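PDB 3QAC: 11S globulin seed storage protein from Amaranthus hypochondriacus, which probably serves as a seed storage protein, a nutrient reservoir of the 11S globulin family built from two cupin domains. Local coordinates for residues Thr20-Thr25 / Leu377-Gln382; Glu36-Asn41 / Val52-Ile57. One frame throughout, in Å; residues are numbered along the deposited sequence.

Contact 1. Residues Thr20-Thr25 / Leu377-Gln382; sequences TALEPT and LVVVPQ
Leu22 and Leu377 face each other as an antiparallel hydrogen-bonded pair, a single bridge between a loop and a strand. Leu22 N donates to Leu377 O at 2.8 Å. Leu377 N returns a bond to Leu22 O at 3.1 Å. That carbonyl also accepts from the indole NE1 of Trp38, so two N-H groups grip one oxygen.

The two leucine side chains cross obliquely beside the bridge. CG of Leu377 sits between its backbone N and carbonyl carbon (chi1 62°), and from there CD1 reaches back to the loop. Leu377 CD1 lies 3.9 Å from Leu22 CB and 4.1 Å from Leu22 CD1. Leu22 turns CG anti to its own carbonyl carbon (chi1 -62°). Leu22 CD1 then extends to a looser contact, 4.5 Å from Val379 CG2. Phe45 of helix 43-48 packs on both leucines.

Val378 CG2 comes to 4.0 Å from Thr20 O. One water continues the link beyond the bridge: it donates to Thr20 O at 2.6 Å and accepts from Val379 N at 2.9 Å.

Strand 377-380 is the outermost strand of its sheet within the chain, and the loop adds one bridge to its edge, at Leu377. The bridge joins the N-terminal and C-terminal cupin domains of this bicupin subunit, the two-domain form of 11S globulins.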
# COMPACT_ATOMS: atom_id res chain seq x y z
N THR A 20 -18.49 17.30 11.38
CA THR A 20 -19.50 18.24 10.99
C THR A 20 -20.36 17.61 9.90
O THR A 20 -19.88 16.78 9.13
CB THR A 20 -18.83 19.54 10.51
OG1 THR A 20 -18.90 20.51 11.57
CG2 THR A 20 -19.49 20.08 9.27
N ALA A 21 -21.63 17.97 9.89
CA ALA A 21 -22.47 17.65 8.75
C ALA A 21 -21.94 18.52 7.62
O ALA A 21 -22.02 19.74 7.69
CB ALA A 21 -23.91 17.96 9.05
N LEU A 22 -21.37 17.89 6.61
CA LEU A 22 -20.72 18.60 5.52
C LEU A 22 -21.57 18.72 4.27
O LEU A 22 -22.24 17.78 3.83
CB LEU A 22 -19.38 17.95 5.18
CG LEU A 22 -18.36 17.96 6.32
CD1 LEU A 22 -17.20 17.00 6.06
CD2 LEU A 22 -17.86 19.42 6.58
N GLU A 23 -21.51 19.91 3.68
CA GLU A 23 -22.20 20.18 2.44
C GLU A 23 -21.20 20.76 1.47
O GLU A 23 -20.10 21.16 1.87
CB GLU A 23 -23.36 21.13 2.69
CG GLU A 23 -24.24 20.66 3.83
CD GLU A 23 -25.42 21.59 4.05
OE1 GLU A 23 -25.91 22.17 3.06
OE2 GLU A 23 -25.85 21.73 5.21
N PRO A 24 -21.54 20.75 0.17
CA PRO A 24 -20.63 21.28 -0.84
C PRO A 24 -20.26 22.70 -0.47
O PRO A 24 -21.12 23.43 0.03
CB PRO A 24 -21.48 21.28 -2.12
CG PRO A 24 -22.56 20.31 -1.88
CD PRO A 24 -22.83 20.32 -0.40
N THR A 25 -19.00 23.08 -0.67
CA THR A 25 -18.59 24.46 -0.44
C THR A 25 -18.27 25.19 -1.75
O THR A 25 -18.10 26.41 -1.76
CB THR A 25 -17.40 24.56 0.52
OG1 THR A 25 -16.28 23.87 -0.05
CG2 THR A 25 -17.76 23.95 1.88
N LEU A 377 -23.33 14.93 4.34
CA LEU A 377 -22.60 13.72 4.65
C LEU A 377 -21.80 13.97 5.89
O LEU A 377 -21.46 15.10 6.21
CB LEU A 377 -21.68 13.33 3.49
CG LEU A 377 -20.58 14.34 3.12
CD1 LEU A 377 -19.42 14.24 4.09
CD2 LEU A 377 -20.10 14.11 1.68
N VAL A 378 -21.51 12.90 6.62
CA VAL A 378 -20.52 13.00 7.66
C VAL A 378 -19.47 11.94 7.41
O VAL A 378 -19.77 10.86 6.87
CB VAL A 378 -21.13 12.82 9.06
CG1 VAL A 378 -21.90 11.48 9.15
CG2 VAL A 378 -20.05 12.93 10.13
N VAL A 379 -18.24 12.24 7.79
CA VAL A 379 -17.18 11.28 7.67
C VAL A 379 -17.04 10.57 8.98
O VAL A 379 -16.73 11.18 10.01
CB VAL A 379 -15.84 11.95 7.34
CG1 VAL A 379 -14.72 10.90 7.26
CG2 VAL A 379 -15.94 12.71 6.05
N VAL A 380 -17.27 9.27 8.95
CA VAL A 380 -17.01 8.42 10.09
C VAL A 380 -15.65 7.77 9.93
O VAL A 380 -15.47 6.93 9.06
CB VAL A 380 -18.04 7.29 10.22
CG1 VAL A 380 -17.91 6.64 11.59
CG2 VAL A 380 -19.48 7.82 9.97
N PRO A 381 -14.68 8.17 10.75
CA PRO A 381 -13.36 7.54 10.66
C PRO A 381 -13.37 6.09 11.10
O PRO A 381 -14.13 5.68 12.00
CB PRO A 381 -12.49 8.39 11.61
CG PRO A 381 -13.28 9.70 11.79
CD PRO A 381 -14.72 9.27 11.72
N GLN A 382 -12.52 5.30 10.45
CA GLN A 382 -12.32 3.90 10.81
C GLN A 382 -12.30 3.77 12.31
O GLN A 382 -11.59 4.50 12.99
CB GLN A 382 -10.99 3.37 10.26
CG GLN A 382 -10.66 1.96 10.77
CD GLN A 382 -9.25 1.49 10.42
OE1 GLN A 382 -8.96 0.29 10.48
NE2 GLN A 382 -8.37 2.43 10.05
O HOH W 1 -18.09 14.96 8.70

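Contact 2. Residues Glu36-Asn41 / Val52-Ile57; sequences EVWDSN and VIRRTI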
# COMPACT_ATOMS: atom_id res chain seq x y z
N GLU A 36 -21.19 20.01 -7.59
CA GLU A 36 -20.98 20.50 -6.25
C GLU A 36 -19.84 19.76 -5.57
O GLU A 36 -19.84 18.52 -5.49
CB GLU A 36 -22.27 20.36 -5.47
CG GLU A 36 -23.46 20.85 -6.25
CD GLU A 36 -24.76 20.61 -5.53
OE1 GLU A 36 -25.58 19.81 -6.04
OE2 GLU A 36 -24.97 21.21 -4.46
N VAL A 37 -18.88 20.53 -5.06
CA VAL A 37 -17.66 19.95 -4.51
C VAL A 37 -17.56 20.21 -3.02
O VAL A 37 -17.60 21.38 -2.57
CB VAL A 37 -16.41 20.51 -5.21
CG1 VAL A 37 -15.15 19.84 -4.67
CG2 VAL A 37 -16.54 20.34 -6.72
N TRP A 38 -17.44 19.13 -2.25
CA TRP A 38 -17.26 19.29 -0.82
C TRP A 38 -15.86 19.81 -0.61
O TRP A 38 -15.03 19.75 -1.51
CB TRP A 38 -17.49 17.98 -0.08
CG TRP A 38 -18.93 17.73 0.26
CD1 TRP A 38 -19.52 17.80 1.49
CD2 TRP A 38 -19.97 17.35 -0.66
NE1 TRP A 38 -20.86 17.50 1.40
CE2 TRP A 38 -21.16 17.22 0.09
CE3 TRP A 38 -20.01 17.12 -2.03
CZ2 TRP A 38 -22.38 16.86 -0.50
CZ3 TRP A 38 -21.21 16.76 -2.62
CH2 TRP A 38 -22.38 16.63 -1.85
N ASP A 39 -15.60 20.33 0.59
CA ASP A 39 -14.30 20.90 0.92
C ASP A 39 -13.35 19.79 1.36
O ASP A 39 -13.44 19.27 2.47
CB ASP A 39 -14.46 21.94 2.03
CG ASP A 39 -13.16 22.63 2.40
OD1 ASP A 39 -12.09 22.33 1.83
OD2 ASP A 39 -13.21 23.50 3.30
N SER A 40 -12.42 19.44 0.48
CA SER A 40 -11.48 18.38 0.76
C SER A 40 -10.47 18.76 1.83
O SER A 40 -9.72 17.90 2.29
CB SER A 40 -10.73 17.96 -0.50
OG SER A 40 -11.65 17.55 -1.49
N ASN A 41 -10.45 20.03 2.23
CA ASN A 41 -9.53 20.46 3.28
C ASN A 41 -10.09 20.16 4.64
O ASN A 41 -9.35 20.08 5.60
CB ASN A 41 -9.22 21.95 3.20
CG ASN A 41 -8.27 22.30 2.08
OD1 ASN A 41 -7.17 21.75 2.00
ND2 ASN A 41 -8.69 23.21 1.21
N VAL A 52 -15.38 14.34 -2.20
CA VAL A 52 -16.71 13.99 -2.62
C VAL A 52 -17.21 15.09 -3.54
O VAL A 52 -17.02 16.30 -3.27
CB VAL A 52 -17.66 13.78 -1.41
CG1 VAL A 52 -19.06 13.48 -1.86
CG2 VAL A 52 -17.14 12.66 -0.52
N ILE A 53 -17.79 14.67 -4.65
CA ILE A 53 -18.55 15.56 -5.50
C ILE A 53 -19.95 15.01 -5.78
O ILE A 53 -20.23 13.81 -5.62
CB ILE A 53 -17.86 15.81 -6.83
CG1 ILE A 53 -17.70 14.51 -7.61
CG2 ILE A 53 -16.52 16.50 -6.61
CD1 ILE A 53 -17.35 14.75 -9.08
N ARG A 54 -20.84 15.91 -6.18
CA ARG A 54 -22.15 15.51 -6.61
C ARG A 54 -22.40 16.23 -7.91
O ARG A 54 -22.22 17.44 -7.99
CB ARG A 54 -23.20 15.86 -5.56
CG ARG A 54 -24.63 15.74 -6.05
CD ARG A 54 -25.63 16.02 -4.93
NE ARG A 54 -25.52 17.39 -4.43
CZ ARG A 54 -25.69 17.72 -3.15
NH1 ARG A 54 -25.57 18.99 -2.77
NH2 ARG A 54 -25.97 16.79 -2.26
N ARG A 55 -22.74 15.49 -8.95
CA ARG A 55 -23.01 16.10 -10.24
C ARG A 55 -24.47 15.94 -10.52
O ARG A 55 -25.04 14.86 -10.34
CB ARG A 55 -22.21 15.46 -11.37
CG ARG A 55 -20.70 15.47 -11.18
CD ARG A 55 -20.00 14.97 -12.44
NE ARG A 55 -18.56 14.85 -12.26
CZ ARG A 55 -17.70 15.88 -12.31
NH1 ARG A 55 -18.14 17.12 -12.51
NH2 ARG A 55 -16.40 15.66 -12.15
N THR A 56 -25.07 17.04 -10.95
CA THR A 56 -26.44 17.05 -11.38
C THR A 56 -26.40 17.35 -12.86
O THR A 56 -26.03 18.44 -13.27
CB THR A 56 -27.21 18.13 -10.65
OG1 THR A 56 -27.20 17.83 -9.25
CG2 THR A 56 -28.65 18.18 -11.14
N ILE A 57 -26.74 16.36 -13.65
CA ILE A 57 -26.72 16.51 -15.09
C ILE A 57 -28.16 16.64 -15.55
O ILE A 57 -28.96 15.71 -15.39
CB ILE A 57 -26.13 15.26 -15.76
CG1 ILE A 57 -24.77 14.92 -15.15
CG2 ILE A 57 -26.04 15.45 -17.26
CD1 ILE A 57 -24.15 13.67 -15.70
O HOH W 2 -24.89 18.53 -8.39
O HOH W 3 -14.58 16.64 -0.97
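Strands 33-37 and 51-57 are antiparallel neighbours in the large sheet of the N-terminal cupin domain, and here they pair at one end. Glu36 and Arg54 form a hydrogen-bonded pair, with Glu36 N to Arg54 O at 2.8 Å. Val37 and Ile53 follow as a non-hydrogen-bonded pair. Val37 CG2 lies 3.8 Å from Ile53 CG2, the two side chains side by side on one face.

The other face carries a side-on salt bridge. Arg54 NE donates to Glu36 OE1 and Arg54 NH1 to Glu36 OE2, both at 2.9 Å. The carboxylate lies at the guanidinium edge but is met from above its own plane; the two planes are 53° apart. Arg54 starts extended, with CG anti to the backbone N, then bends at CG-CD (chi3 63°) to bring its head over to Glu36. Its NH2 bonds Tyr349 OH in the C-terminal domain. An alanine in place of Arg54 would probably leave the Glu36 carboxylate without its charged mate and Tyr349 OH without this donor.

Trp38 lies beside Arg54, its NE1 already bonded to Leu22 O. Trp38 CH2 lies over one face of the guanidinium, 3.6 Å from Arg54 NH2, with ring and guanidinium planes 69° apart. Val52 CG1 makes a CH-pi contact over one indole face, 4.2 Å from the centroid of the Trp38 six-membered ring. Beside it, Trp38 N donates to Val52 O at 3.0 Å.

Overall arrangement
From the N terminus, the chain first passes through 20-25, the loop before strand 26-30. It then runs through strand 33-37 into 36-41. Helix 43-48 follows, and strand 51-57 brings the chain back so that contact 2 closes a short loop. Contact 1 closes only when strand 377-380 is reached, more than 350 residues after the loop. Contact 2 is therefore nested inside contact 1. Contact 2 joins neighbouring strands of one cupin domain, whereas contact 1 ties that domain to the other. They meet directly, their centres about 12 Å apart: Thr25 N probably bonds Val37 O, and Trp38 also touches Leu377.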